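Local coordinates for protein endo-1,4-beta-xylanase (Bacteroides thetaiotaomicron VPI-5482, PDB 3KST) that probably hydrolyses glycosidic bonds in xylan-type plant polysaccharides, as a calcium-binding member of glycosyl hydrolase family 43, at residues 66-71 against 93-98; 193-198 against 202-207; 242-247 against 299-304. All coordinates share one frame; numbering follows the deposited sequence.

Contact 1 of 3, residues 66-71 against 93-98; sequences QALSAT and FYLFYS
Leu68 turns CD1 toward both Leu95 and Tyr97, two residues from one strand of a beta-propeller blade; the five-bladed propeller is the fold of family 43. Residues 66-71 cover the end of strand 60-69 and the 3-10 turn that follows, and 93-98 belong to the central strand of the antiparallel sheet formed by 80-87, 92-99 and 102-108. The contact thus joins neighbouring blades through side chains alone, with no hydrogen bond between the segments.

The apolar packing centres on Leu68. Its CB lies 3.7 Å from CD2 of Leu95, the two side chains crossing at about a right angle. A closer approach of Leu68 CD1 to the same methyl belongs to one of two deposited conformers of Leu68 and is doubtful. In this conformer CD1 also sits over a face of the Tyr97 ring, 3.6 Å above its plane and displaced toward the rim, a CH-pi contact whose line to the centroid leans 26° from the ring normal. Leucine suits this buried seam because its branch can meet a methyl and a ring face together. Phe79 borders Leu68, while Leu95 also packs on Pro82, Val84 and Phe115.

Polar bonds lie at the margins of the apolar patch. Tyr97 carries its ring between the backbone N and the carbonyl carbon (chi1 61°), and its hydroxyl is hydrogen-bonded to OG of Ser73, so the ring is held at both ends while Leu68 rests on its face. On the other segment, Ala67 and Leu68 form a classic beta bulge opposite Phe50, where the chain turns a corner. Gln66 bridges this bend: OE1 is hydrogen-bonded to Ala46 N and NE2 to Gly47 O, and NE2 also donates to Leu68 O over 3.0 Å.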
ATOM      1  N   GLN A  66      -4.673  -7.811 -16.630  1.00 14.63           N
ATOM      2  CA  GLN A  66      -3.914  -6.566 -16.478  1.00 13.71           C
ATOM      3  C   GLN A  66      -4.881  -5.452 -16.072  1.00 13.29           C
ATOM      4  O   GLN A  66      -5.545  -4.877 -16.938  1.00 14.13           O
ATOM      5  CB  GLN A  66      -3.252  -6.237 -17.795  1.00 14.34           C
ATOM      6  CG  GLN A  66      -2.328  -5.024 -17.774  1.00 13.77           C
ATOM      7  CD  GLN A  66      -0.840  -5.323 -17.567  1.00 13.14           C
ATOM      8  OE1 GLN A  66      -0.377  -6.468 -17.653  1.00 12.02           O
ATOM      9  NE2 GLN A  66      -0.071  -4.259 -17.367  1.00 10.61           N
ATOM     10  N   ALA A  67      -4.951  -5.167 -14.768  1.00 11.85           N
ATOM     11  CA  ALA A  67      -5.795  -4.109 -14.187  1.00 11.15           C
ATOM     12  C   ALA A  67      -5.596  -2.759 -14.880  1.00 11.00           C
ATOM     13  O   ALA A  67      -6.582  -2.066 -15.189  1.00 11.77           O
ATOM     14  CB  ALA A  67      -5.529  -3.950 -12.670  1.00 10.52           C
ATOM     15  N   LEU A  68      -4.329  -2.398 -15.098  1.00 10.69           N
ATOM     16  CA  LEU A  68      -3.987  -1.143 -15.761  0.50 10.11           C
ATOM     17  C   LEU A  68      -2.848  -1.343 -16.755  1.00 10.44           C
ATOM     18  O   LEU A  68      -1.836  -1.971 -16.428  1.00  9.89           O
ATOM     19  CB  LEU A  68      -3.668  -0.057 -14.727  0.50 10.56           C
ATOM     20  CG  LEU A  68      -3.186   1.308 -15.221  0.50  9.99           C
ATOM     21  CD1 LEU A  68      -3.727   2.388 -14.299  0.50 11.19           C
ATOM     22  CD2 LEU A  68      -1.668   1.394 -15.345  0.50  9.84           C
ATOM     23  N   SER A  69      -3.051  -0.840 -17.976  1.00  9.99           N
ATOM     24  CA  SER A  69      -2.071  -0.865 -19.052  1.00 11.71           C
ATOM     25  C   SER A  69      -1.523   0.575 -19.171  1.00 12.11           C
ATOM     26  O   SER A  69      -2.275   1.586 -19.046  1.00 12.89           O
ATOM     27  CB  SER A  69      -2.701  -1.342 -20.366  1.00 11.83           C
ATOM     28  OG  SER A  69      -3.279  -2.643 -20.244  1.00 12.82           O
ATOM     29  N   ALA A  70      -0.225   0.680 -19.409  1.00 11.92           N
ATOM     30  CA  ALA A  70       0.476   1.967 -19.502  1.00 12.01           C
ATOM     31  C   ALA A  70      -0.147   2.924 -20.520  1.00 11.63           C
ATOM     32  O   ALA A  70      -0.222   4.124 -20.255  1.00 12.40           O
ATOM     33  CB  ALA A  70       1.912   1.763 -19.827  1.00 11.63           C
ATOM     34  N   THR A  71      -0.600   2.399 -21.663  1.00 11.43           N
ATOM     35  CA  THR A  71      -1.256   3.214 -22.706  1.00 11.66           C
ATOM     36  C   THR A  71      -2.512   3.965 -22.238  1.00 11.20           C
ATOM     37  O   THR A  71      -2.855   5.059 -22.768  1.00 11.24           O
ATOM     38  CB  THR A  71      -1.548   2.421 -24.039  1.00 11.28           C
ATOM     39  OG1 THR A  71      -2.497   1.365 -23.812  1.00 12.62           O
ATOM     40  CG2 THR A  71      -0.238   1.919 -24.680  1.00 12.53           C
ATOM     41  N   PHE A  93     -14.907   1.738  -8.895  1.00 13.12           N
ATOM     42  CA  PHE A  93     -13.579   1.418  -8.344  1.00 12.51           C
ATOM     43  C   PHE A  93     -12.556   2.501  -8.727  1.00 12.18           C
ATOM     44  O   PHE A  93     -12.527   2.968  -9.864  1.00 12.52           O
ATOM     45  CB  PHE A  93     -13.115   0.031  -8.807  1.00 12.66           C
ATOM     46  CG  PHE A  93     -14.044  -1.065  -8.381  1.00 11.42           C
ATOM     47  CD1 PHE A  93     -15.174  -1.368  -9.147  1.00 11.85           C
ATOM     48  CD2 PHE A  93     -13.820  -1.762  -7.191  1.00 10.82           C
ATOM     49  CE1 PHE A  93     -16.054  -2.363  -8.752  1.00 12.07           C
ATOM     50  CE2 PHE A  93     -14.718  -2.756  -6.781  1.00 12.99           C
ATOM     51  CZ  PHE A  93     -15.827  -3.054  -7.568  1.00 12.58           C
ATOM     52  N   TYR A  94     -11.713   2.894  -7.771  1.00 12.76           N
ATOM     53  CA  TYR A  94     -10.642   3.865  -7.984  1.00 11.88           C
ATOM     54  C   TYR A  94      -9.291   3.207  -7.705  1.00 11.57           C
ATOM     55  O   TYR A  94      -9.128   2.570  -6.661  1.00 10.29           O
ATOM     56  CB  TYR A  94     -10.843   5.097  -7.082  1.00 12.47           C
ATOM     57  CG  TYR A  94     -11.943   6.036  -7.587  1.00 13.47           C
ATOM     58  CD1 TYR A  94     -13.279   5.612  -7.670  1.00 16.39           C
ATOM     59  CD2 TYR A  94     -11.653   7.342  -8.017  1.00 14.17           C
ATOM     60  CE1 TYR A  94     -14.283   6.461  -8.160  1.00 16.82           C
ATOM     61  CE2 TYR A  94     -12.672   8.209  -8.483  1.00 15.29           C
ATOM     62  CZ  TYR A  94     -13.987   7.749  -8.534  1.00 17.51           C
ATOM     63  OH  TYR A  94     -15.013   8.525  -9.000  1.00 17.90           O
ATOM     64  N   LEU A  95      -8.372   3.308  -8.674  1.00 11.34           N
ATOM     65  CA  LEU A  95      -7.001   2.845  -8.556  1.00 10.64           C
ATOM     66  C   LEU A  95      -6.090   4.074  -8.397  1.00 11.06           C
ATOM     67  O   LEU A  95      -5.999   4.896  -9.305  1.00 11.65           O
ATOM     68  CB  LEU A  95      -6.580   2.055  -9.808  1.00 11.52           C
ATOM     69  CG  LEU A  95      -5.100   1.764 -10.068  1.00 11.86           C
ATOM     70  CD1 LEU A  95      -4.565   0.983  -8.905  1.00  9.75           C
ATOM     71  CD2 LEU A  95      -4.896   1.091 -11.445  1.00 12.30           C
ATOM     72  N   PHE A  96      -5.414   4.168  -7.253  1.00  9.66           N
ATOM     73  CA  PHE A  96      -4.464   5.234  -6.958  1.00  8.96           C
ATOM     74  C   PHE A  96      -3.070   4.615  -7.085  1.00  8.51           C
ATOM     75  O   PHE A  96      -2.820   3.538  -6.569  1.00  8.70           O
ATOM     76  CB  PHE A  96      -4.701   5.807  -5.571  1.00  9.63           C
ATOM     77  CG  PHE A  96      -5.831   6.776  -5.532  1.00  8.74           C
ATOM     78  CD1 PHE A  96      -7.158   6.338  -5.503  1.00 10.70           C
ATOM     79  CD2 PHE A  96      -5.581   8.140  -5.620  1.00 10.93           C
ATOM     80  CE1 PHE A  96      -8.209   7.291  -5.507  1.00 10.64           C
ATOM     81  CE2 PHE A  96      -6.614   9.057  -5.618  1.00 11.46           C
ATOM     82  CZ  PHE A  96      -7.916   8.638  -5.561  1.00 11.71           C
ATOM     83  N   TYR A  97      -2.159   5.305  -7.751  1.00  8.77           N
ATOM     84  CA  TYR A  97      -0.853   4.705  -8.063  1.00  8.47           C
ATOM     85  C   TYR A  97       0.206   5.737  -8.396  1.00  9.20           C
ATOM     86  O   TYR A  97      -0.097   6.921  -8.474  1.00  9.38           O
ATOM     87  CB  TYR A  97      -1.032   3.753  -9.243  1.00  9.55           C
ATOM     88  CG  TYR A  97      -1.514   4.397 -10.530  1.00  5.89           C
ATOM     89  CD1 TYR A  97      -2.875   4.713 -10.730  1.00  7.29           C
ATOM     90  CD2 TYR A  97      -0.622   4.685 -11.559  1.00  6.66           C
ATOM     91  CE1 TYR A  97      -3.338   5.314 -11.941  1.00  6.14           C
ATOM     92  CE2 TYR A  97      -1.069   5.274 -12.802  1.00  6.41           C
ATOM     93  CZ  TYR A  97      -2.436   5.580 -12.972  1.00  8.46           C
ATOM     94  OH  TYR A  97      -2.874   6.150 -14.154  1.00  8.20           O
ATOM     95  N   SER A  98       1.443   5.265  -8.571  1.00  8.76           N
ATOM     96  CA  SER A  98       2.553   6.075  -8.990  1.00  8.27           C
ATOM     97  C   SER A  98       2.940   5.665 -10.390  1.00  8.29           C
ATOM     98  O   SER A  98       2.809   4.526 -10.756  1.00  7.54           O
ATOM     99  CB  SER A  98       3.726   5.883  -8.051  1.00  7.84           C
ATOM    100  OG  SER A  98       3.341   6.179  -6.723  1.00  9.49           O
TER

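Contact 2 of 3, residues 193-198 against 202-207; sequences SLLKKN and YLIYSA
Leu195 and Tyr202 form a hydrogen-bonded pair in the antiparallel hairpin of strands 189-197 and 200-207, the start of a four-stranded propeller blade. Both amides and both carbonyls of this pair serve each other: Tyr202 N reaches Leu195 O at 2.8 Å, and Leu195 N donates to Tyr202 O at 3.0 Å. Ser193 and Ile204 make the next such pair less evenly. Ile204 N donates to Ser193 O (2.8 Å, 171°), but the return bond from Ser193 N to Ile204 O is bent to 125° and weak. A water linked to Ser193 OG at 2.7 Å adds a second, also weak, bond to Ile204 O.

Between these pairs Leu194 faces Leu203 without backbone bonds. With CG anti to the backbone N (chi1 -152°), Leu194 brings CD2 to 4.0 Å from Leu203 CB and beside Tyr202 O. An alanine here would stop at CB, and Leu203 CB would probably lose its contact with CD2, opening a gap beside the bonded carbonyl of Tyr202. On the other face, Leu195 and Ile204 share Phe285 of strand 279-287.

Near the turn a second water donates to Lys197 O and bonds Tyr202 OH at 2.7 Å; tyrosine suits this place because its hydroxyl reaches that water. The hydroxyl has a further weak bond to Gly291 O, while Lys197 NZ is hydrogen-bonded to Ile287 O. The two bonded pairs therefore satisfy one another's backbone, Leu203 turns its backbone bond to Ala220, and water probably supplements the weak bond at Ile204 O, beside Ser193, whose side chain lies about 5 Å from the bound calcium.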
ATOM      1  N   SER A 193      -0.355   3.786   5.118  1.00  9.33           N
ATOM      2  CA  SER A 193      -1.670   3.130   5.248  1.00 10.03           C
ATOM      3  C   SER A 193      -2.382   3.779   6.434  1.00  9.48           C
ATOM      4  O   SER A 193      -1.768   3.949   7.493  1.00 10.44           O
ATOM      5  CB  SER A 193      -1.526   1.629   5.485  1.00  9.98           C
ATOM      6  OG  SER A 193      -0.802   1.013   4.427  1.00  9.71           O
ATOM      7  N   LEU A 194      -3.668   4.088   6.281  1.00  9.83           N
ATOM      8  CA  LEU A 194      -4.427   4.780   7.324  1.00 10.81           C
ATOM      9  C   LEU A 194      -5.594   3.919   7.769  1.00 10.44           C
ATOM     10  O   LEU A 194      -6.321   3.346   6.934  1.00 10.94           O
ATOM     11  CB  LEU A 194      -4.898   6.158   6.814  1.00 11.38           C
ATOM     12  CG  LEU A 194      -5.126   7.305   7.800  1.00 12.51           C
ATOM     13  CD1 LEU A 194      -6.213   6.977   8.815  1.00 15.56           C
ATOM     14  CD2 LEU A 194      -3.806   7.727   8.491  1.00 15.95           C
ATOM     15  N   LEU A 195      -5.740   3.800   9.082  1.00 11.21           N
ATOM     16  CA  LEU A 195      -6.914   3.158   9.703  1.00 11.33           C
ATOM     17  C   LEU A 195      -7.367   4.021  10.874  1.00 11.17           C
ATOM     18  O   LEU A 195      -6.531   4.630  11.566  1.00 10.80           O
ATOM     19  CB  LEU A 195      -6.578   1.776  10.203  1.00 12.23           C
ATOM     20  CG  LEU A 195      -6.353   0.671   9.193  1.00 12.96           C
ATOM     21  CD1 LEU A 195      -6.065  -0.562   9.980  1.00 14.11           C
ATOM     22  CD2 LEU A 195      -7.561   0.474   8.305  1.00  9.44           C
ATOM     23  N   LYS A 196      -8.682   4.086  11.080  1.00 12.21           N
ATOM     24  CA  LYS A 196      -9.238   4.817  12.226  1.00 11.95           C
ATOM     25  C   LYS A 196      -9.940   3.796  13.111  1.00 13.05           C
ATOM     26  O   LYS A 196     -10.613   2.903  12.596  1.00 14.10           O
ATOM     27  CB  LYS A 196     -10.234   5.870  11.757  1.00 11.24           C
ATOM     28  CG  LYS A 196     -10.841   6.733  12.904  1.00 12.36           C
ATOM     29  CD  LYS A 196     -11.907   7.658  12.352  1.00 11.94           C
ATOM     30  CE  LYS A 196     -12.491   8.620  13.382  1.00 13.21           C
ATOM     31  NZ  LYS A 196     -13.536   9.541  12.757  1.00 10.74           N
ATOM     32  N   LYS A 197      -9.740   3.891  14.422  1.00 13.58           N
ATOM     33  CA  LYS A 197     -10.463   3.032  15.387  1.00 15.35           C
ATOM     34  C   LYS A 197     -10.633   3.753  16.712  1.00 15.32           C
ATOM     35  O   LYS A 197      -9.655   4.277  17.224  1.00 13.84           O
ATOM     36  CB  LYS A 197      -9.724   1.730  15.613  1.00 15.28           C
ATOM     37  CG  LYS A 197     -10.539   0.666  16.345  1.00 17.06           C
ATOM     38  CD  LYS A 197      -9.746  -0.623  16.459  1.00 19.34           C
ATOM     39  CE  LYS A 197     -10.620  -1.783  16.912  1.00 19.25           C
ATOM     40  NZ  LYS A 197      -9.822  -3.034  17.011  1.00 20.92           N
ATOM     41  N   ASN A 198     -11.881   3.817  17.215  1.00 16.71           N
ATOM     42  CA  ASN A 198     -12.224   4.461  18.507  1.00 18.01           C
ATOM     43  C   ASN A 198     -11.660   5.896  18.659  1.00 17.52           C
ATOM     44  O   ASN A 198     -11.042   6.237  19.680  1.00 17.86           O
ATOM     45  CB  ASN A 198     -11.777   3.584  19.697  1.00 19.05           C
ATOM     46  CG  ASN A 198     -12.274   2.120  19.608  1.00 22.09           C
ATOM     47  OD1 ASN A 198     -13.213   1.785  18.871  1.00 27.83           O
ATOM     48  ND2 ASN A 198     -11.632   1.248  20.377  1.00 22.54           N
ATOM     49  N   TYR A 202      -4.480   5.945  12.911  1.00 10.26           N
ATOM     50  CA  TYR A 202      -3.245   5.171  12.882  1.00 10.14           C
ATOM     51  C   TYR A 202      -2.644   5.232  11.500  1.00  9.83           C
ATOM     52  O   TYR A 202      -3.315   4.824  10.524  1.00 10.10           O
ATOM     53  CB  TYR A 202      -3.531   3.693  13.202  1.00  9.97           C
ATOM     54  CG  TYR A 202      -4.043   3.476  14.592  1.00 10.72           C
ATOM     55  CD1 TYR A 202      -5.389   3.683  14.898  1.00 10.06           C
ATOM     56  CD2 TYR A 202      -3.179   3.056  15.625  1.00 11.27           C
ATOM     57  CE1 TYR A 202      -5.852   3.485  16.181  1.00 10.29           C
ATOM     58  CE2 TYR A 202      -3.623   2.877  16.901  1.00 12.35           C
ATOM     59  CZ  TYR A 202      -4.975   3.082  17.179  1.00 11.70           C
ATOM     60  OH  TYR A 202      -5.454   2.917  18.437  1.00 13.42           O
ATOM     61  N   LEU A 203      -1.427   5.778  11.419  1.00  9.35           N
ATOM     62  CA  LEU A 203      -0.680   5.885  10.169  0.50  9.80           C
ATOM     63  C   LEU A 203       0.407   4.821  10.231  1.00  9.87           C
ATOM     64  O   LEU A 203       1.356   4.937  11.028  1.00  9.81           O
ATOM     65  CB  LEU A 203      -0.108   7.293   9.989  0.50  9.37           C
ATOM     66  CG  LEU A 203       0.566   7.688   8.669  0.50 10.77           C
ATOM     67  CD1 LEU A 203       0.772   9.221   8.640  0.50  9.99           C
ATOM     68  CD2 LEU A 203       1.872   6.982   8.381  0.50 11.59           C
ATOM     69  N   ILE A 204       0.253   3.783   9.398  1.00 10.62           N
ATOM     70  CA  ILE A 204       1.151   2.635   9.335  1.00 10.41           C
ATOM     71  C   ILE A 204       2.059   2.818   8.084  1.00 10.44           C
ATOM     72  O   ILE A 204       1.572   3.017   6.937  1.00  9.55           O
ATOM     73  CB  ILE A 204       0.310   1.317   9.319  1.00 10.68           C
ATOM     74  CG1 ILE A 204      -0.772   1.334  10.426  1.00 10.72           C
ATOM     75  CG2 ILE A 204       1.237   0.141   9.470  1.00 10.27           C
ATOM     76  CD1 ILE A 204      -2.006   0.515  10.115  1.00 14.97           C
ATOM     77  N   TYR A 205       3.372   2.788   8.301  1.00  8.69           N
ATOM     78  CA  TYR A 205       4.335   3.123   7.258  1.00  8.84           C
ATOM     79  C   TYR A 205       5.565   2.248   7.271  1.00  8.74           C
ATOM     80  O   TYR A 205       5.815   1.536   8.268  1.00  8.99           O
ATOM     81  CB  TYR A 205       4.756   4.615   7.445  1.00  9.32           C
ATOM     82  CG  TYR A 205       5.504   4.867   8.744  1.00  9.94           C
ATOM     83  CD1 TYR A 205       4.819   5.205   9.923  1.00  8.81           C
ATOM     84  CD2 TYR A 205       6.906   4.754   8.800  1.00  9.99           C
ATOM     85  CE1 TYR A 205       5.529   5.413  11.141  1.00 10.03           C
ATOM     86  CE2 TYR A 205       7.618   4.951  10.018  1.00  8.11           C
ATOM     87  CZ  TYR A 205       6.910   5.300  11.169  1.00 10.47           C
ATOM     88  OH  TYR A 205       7.565   5.475  12.370  1.00  9.18           O
ATOM     89  N   SER A 206       6.334   2.343   6.189  1.00  9.10           N
ATOM     90  CA  SER A 206       7.622   1.649   6.071  1.00  9.04           C
ATOM     91  C   SER A 206       8.796   2.645   6.085  1.00  9.68           C
ATOM     92  O   SER A 206       8.662   3.778   5.627  1.00 10.04           O
ATOM     93  CB  SER A 206       7.665   0.812   4.792  1.00  8.53           C
ATOM     94  OG  SER A 206       6.610  -0.134   4.721  1.00  9.91           O
ATOM     95  N   ALA A 207       9.936   2.232   6.647  1.00  9.36           N
ATOM     96  CA  ALA A 207      11.162   3.043   6.651  1.00  9.41           C
ATOM     97  C   ALA A 207      12.360   2.258   6.128  1.00 10.17           C
ATOM     98  O   ALA A 207      12.364   1.009   6.189  1.00 10.10           O
ATOM     99  CB  ALA A 207      11.435   3.662   8.056  1.00  9.43           C
TER
HETATM  100  O   HOH W   1       1.416   0.344   5.725  1.00 12.12           O
HETATM  101  O   HOH W   2      -7.979   3.222  19.277  1.00 24.31           O

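Contact 3 of 3, residues 242-247 against 299-304; sequences AATGLV and VIKPRV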
ATOM      1  N   ALA A 242      11.005 -13.960  11.747  1.00 15.36           N
ATOM      2  CA  ALA A 242      11.979 -14.890  12.326  1.00 15.47           C
ATOM      3  C   ALA A 242      11.808 -16.330  11.861  1.00 16.13           C
ATOM      4  O   ALA A 242      12.789 -16.968  11.443  1.00 16.53           O
ATOM      5  CB  ALA A 242      11.942 -14.781  13.877  1.00 14.99           C
ATOM      6  N   ALA A 243      10.574 -16.843  11.904  1.00 16.54           N
ATOM      7  CA  ALA A 243      10.326 -18.252  11.529  1.00 16.66           C
ATOM      8  C   ALA A 243      10.706 -18.614  10.068  1.00 16.49           C
ATOM      9  O   ALA A 243      11.366 -19.638   9.813  1.00 16.28           O
ATOM     10  CB  ALA A 243       8.876 -18.637  11.847  1.00 17.21           C
ATOM     11  N   THR A 244      10.353 -17.732   9.131  1.00 15.35           N
ATOM     12  CA  THR A 244      10.597 -17.938   7.701  0.50 15.78           C
ATOM     13  C   THR A 244      11.972 -17.393   7.253  1.00 15.26           C
ATOM     14  O   THR A 244      12.512 -17.805   6.221  1.00 16.12           O
ATOM     15  CB  THR A 244       9.456 -17.266   6.874  0.50 15.77           C
ATOM     16  OG1 THR A 244       8.171 -17.586   7.440  0.50 16.97           O
ATOM     17  CG2 THR A 244       9.487 -17.714   5.434  0.50 15.33           C
ATOM     18  N   GLY A 245      12.515 -16.442   8.012  1.00 14.86           N
ATOM     19  CA  GLY A 245      13.775 -15.803   7.657  1.00 14.87           C
ATOM     20  C   GLY A 245      13.585 -14.812   6.503  1.00 14.41           C
ATOM     21  O   GLY A 245      14.566 -14.461   5.848  1.00 14.30           O
ATOM     22  N   LEU A 246      12.337 -14.362   6.264  1.00 13.65           N
ATOM     23  CA  LEU A 246      12.082 -13.347   5.225  1.00 12.59           C
ATOM     24  C   LEU A 246      12.688 -12.043   5.727  1.00 11.75           C
ATOM     25  O   LEU A 246      12.620 -11.777   6.925  1.00 12.87           O
ATOM     26  CB  LEU A 246      10.591 -13.147   4.926  1.00 12.85           C
ATOM     27  CG  LEU A 246       9.918 -14.371   4.275  1.00 11.02           C
ATOM     28  CD1 LEU A 246       8.414 -14.217   4.277  1.00 14.90           C
ATOM     29  CD2 LEU A 246      10.463 -14.654   2.867  1.00 12.58           C
ATOM     30  N   VAL A 247      13.363 -11.330   4.831  1.00 10.95           N
ATOM     31  CA  VAL A 247      13.994 -10.014   5.131  1.00 10.81           C
ATOM     32  C   VAL A 247      13.523  -8.990   4.097  1.00 10.63           C
ATOM     33  O   VAL A 247      12.877  -9.361   3.111  1.00 12.34           O
ATOM     34  CB  VAL A 247      15.534 -10.073   5.153  1.00 10.59           C
ATOM     35  CG1 VAL A 247      16.020 -11.077   6.248  1.00 10.98           C
ATOM     36  CG2 VAL A 247      16.125 -10.380   3.765  1.00 12.72           C
ATOM     37  N   VAL A 299       3.433 -16.759   9.009  1.00 13.93           N
ATOM     38  CA  VAL A 299       3.333 -16.247   7.633  1.00 13.73           C
ATOM     39  C   VAL A 299       2.570 -17.177   6.658  1.00 13.42           C
ATOM     40  O   VAL A 299       2.884 -18.366   6.561  1.00 14.15           O
ATOM     41  CB  VAL A 299       4.765 -15.981   7.057  1.00 13.17           C
ATOM     42  CG1 VAL A 299       4.749 -15.823   5.558  1.00 13.93           C
ATOM     43  CG2 VAL A 299       5.432 -14.739   7.721  1.00 14.62           C
ATOM     44  N   ILE A 300       1.547 -16.638   5.977  1.00 13.23           N
ATOM     45  CA  ILE A 300       0.892 -17.351   4.860  1.00 13.30           C
ATOM     46  C   ILE A 300       1.794 -17.081   3.655  1.00 13.38           C
ATOM     47  O   ILE A 300       2.023 -15.903   3.318  1.00 12.90           O
ATOM     48  CB  ILE A 300      -0.516 -16.817   4.531  1.00 12.78           C
ATOM     49  CG1 ILE A 300      -1.479 -16.975   5.717  1.00 13.50           C
ATOM     50  CG2 ILE A 300      -1.069 -17.504   3.254  1.00 13.05           C
ATOM     51  CD1 ILE A 300      -2.860 -16.366   5.471  1.00 10.26           C
ATOM     52  N   LYS A 301       2.255 -18.153   3.009  1.00 13.57           N
ATOM     53  CA  LYS A 301       3.120 -18.091   1.828  1.00 13.72           C
ATOM     54  C   LYS A 301       2.198 -18.311   0.652  1.00 13.01           C
ATOM     55  O   LYS A 301       1.908 -19.466   0.327  1.00 13.34           O
ATOM     56  CB  LYS A 301       4.182 -19.189   1.867  1.00 14.38           C
ATOM     57  CG  LYS A 301       5.261 -18.975   2.902  1.00 15.06           C
ATOM     58  CD  LYS A 301       6.358 -20.018   2.740  1.00 16.84           C
ATOM     59  CE  LYS A 301       7.475 -19.782   3.727  1.00 19.49           C
ATOM     60  NZ  LYS A 301       8.423 -20.917   3.708  1.00 17.62           N
ATOM     61  N   PRO A 302       1.696 -17.223   0.026  1.00 12.70           N
ATOM     62  CA  PRO A 302       0.755 -17.441  -1.075  1.00 11.71           C
ATOM     63  C   PRO A 302       1.408 -17.998  -2.353  1.00 11.69           C
ATOM     64  O   PRO A 302       2.625 -17.916  -2.546  1.00 11.95           O
ATOM     65  CB  PRO A 302       0.171 -16.037  -1.297  1.00 11.78           C
ATOM     66  CG  PRO A 302       1.333 -15.154  -1.055  1.00 12.12           C
ATOM     67  CD  PRO A 302       2.055 -15.793   0.135  1.00 11.46           C
ATOM     68  N   ARG A 303       0.597 -18.582  -3.222  1.00 12.23           N
ATOM     69  CA  ARG A 303       1.079 -19.092  -4.526  1.00 11.91           C
ATOM     70  C   ARG A 303       0.031 -18.757  -5.560  1.00 11.72           C
ATOM     71  O   ARG A 303      -1.117 -18.480  -5.183  1.00 11.66           O
ATOM     72  CB  ARG A 303       1.319 -20.604  -4.470  1.00 12.37           C
ATOM     73  CG  ARG A 303       0.108 -21.399  -4.025  1.00 15.36           C
ATOM     74  CD  ARG A 303       0.366 -22.881  -4.083  1.00 16.84           C
ATOM     75  NE  ARG A 303      -0.891 -23.623  -3.961  1.00 19.25           N
ATOM     76  CZ  ARG A 303      -1.047 -24.929  -4.221  1.00 21.76           C
ATOM     77  NH1 ARG A 303      -0.029 -25.713  -4.619  1.00 22.81           N
ATOM     78  NH2 ARG A 303      -2.258 -25.469  -4.081  1.00 21.94           N
ATOM     79  N   VAL A 304       0.405 -18.844  -6.839  1.00 11.34           N
ATOM     80  CA  VAL A 304      -0.522 -18.545  -7.940  1.00 12.00           C
ATOM     81  C   VAL A 304      -0.750 -19.801  -8.745  1.00 12.35           C
ATOM     82  O   VAL A 304       0.223 -20.471  -9.123  1.00 12.51           O
ATOM     83  CB  VAL A 304      -0.008 -17.438  -8.865  1.00 11.43           C
ATOM     84  CG1 VAL A 304      -1.030 -17.196  -9.984  1.00 11.38           C
ATOM     85  CG2 VAL A 304       0.214 -16.156  -8.074  1.00 10.51           C
TER
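Leu246 brings its CD1 against CG1 of Val299, 4.2 Å away, where a surface loop lies on the last blade of the beta-propeller. Residues 242-247 precede strand 250-256, whereas 299-304 lie on strand 293-305, which pairs with 279-287 and then runs on beside 60-69 of the first blade, a pairing consistent with closing the ring of blades. Tyr281 of strand 279-287 lies against both Leu246 and Val299, making a small apolar patch that suits their branched side chains.

Beside the patch, Thr244 crosses Val299 at about a right angle; in the conformer given, its OG1 lies 3.8 Å from Val299 CB. That hydroxyl has its polar partner in Asp241 OD2. The methyl of Thr244 meets the extended chain of Lys301 tip to tip, but the closeness of Thr244 CG2 to Lys301 CE depends on one of two deposited conformers and is doubtful. Lysine suits this exposed edge, since its methylenes can pack while the ammonium group ends at the surface. The loop turns through a G1 beta bulge, Gly245 and Leu246 facing Asp241, in which Gly245 takes the positive phi of 75° that favours glycine.

How the contacts relate
Contacts 1 and 2 are buried, on opposite sides of the chain's centre; contact 3 is at the surface, away from the annotated sites. Contact 2 works within a blade, joining strands adjacent in sequence through backbone hydrogen bonds and water. Contacts 1 and 3 join elements not adjacent in sequence and have no hydrogen bond between their segments, relying on side-chain packing: aliphatic and aromatic in contact 1, aliphatic with a lysine and a threonine in contact 3. These two also reach one sheet, since strands 60-69 and 293-305 run side by side. The calcium is about 5 Å from the Ser193 side chain in contact 2 and about 9 Å from that of Tyr97 in contact 1.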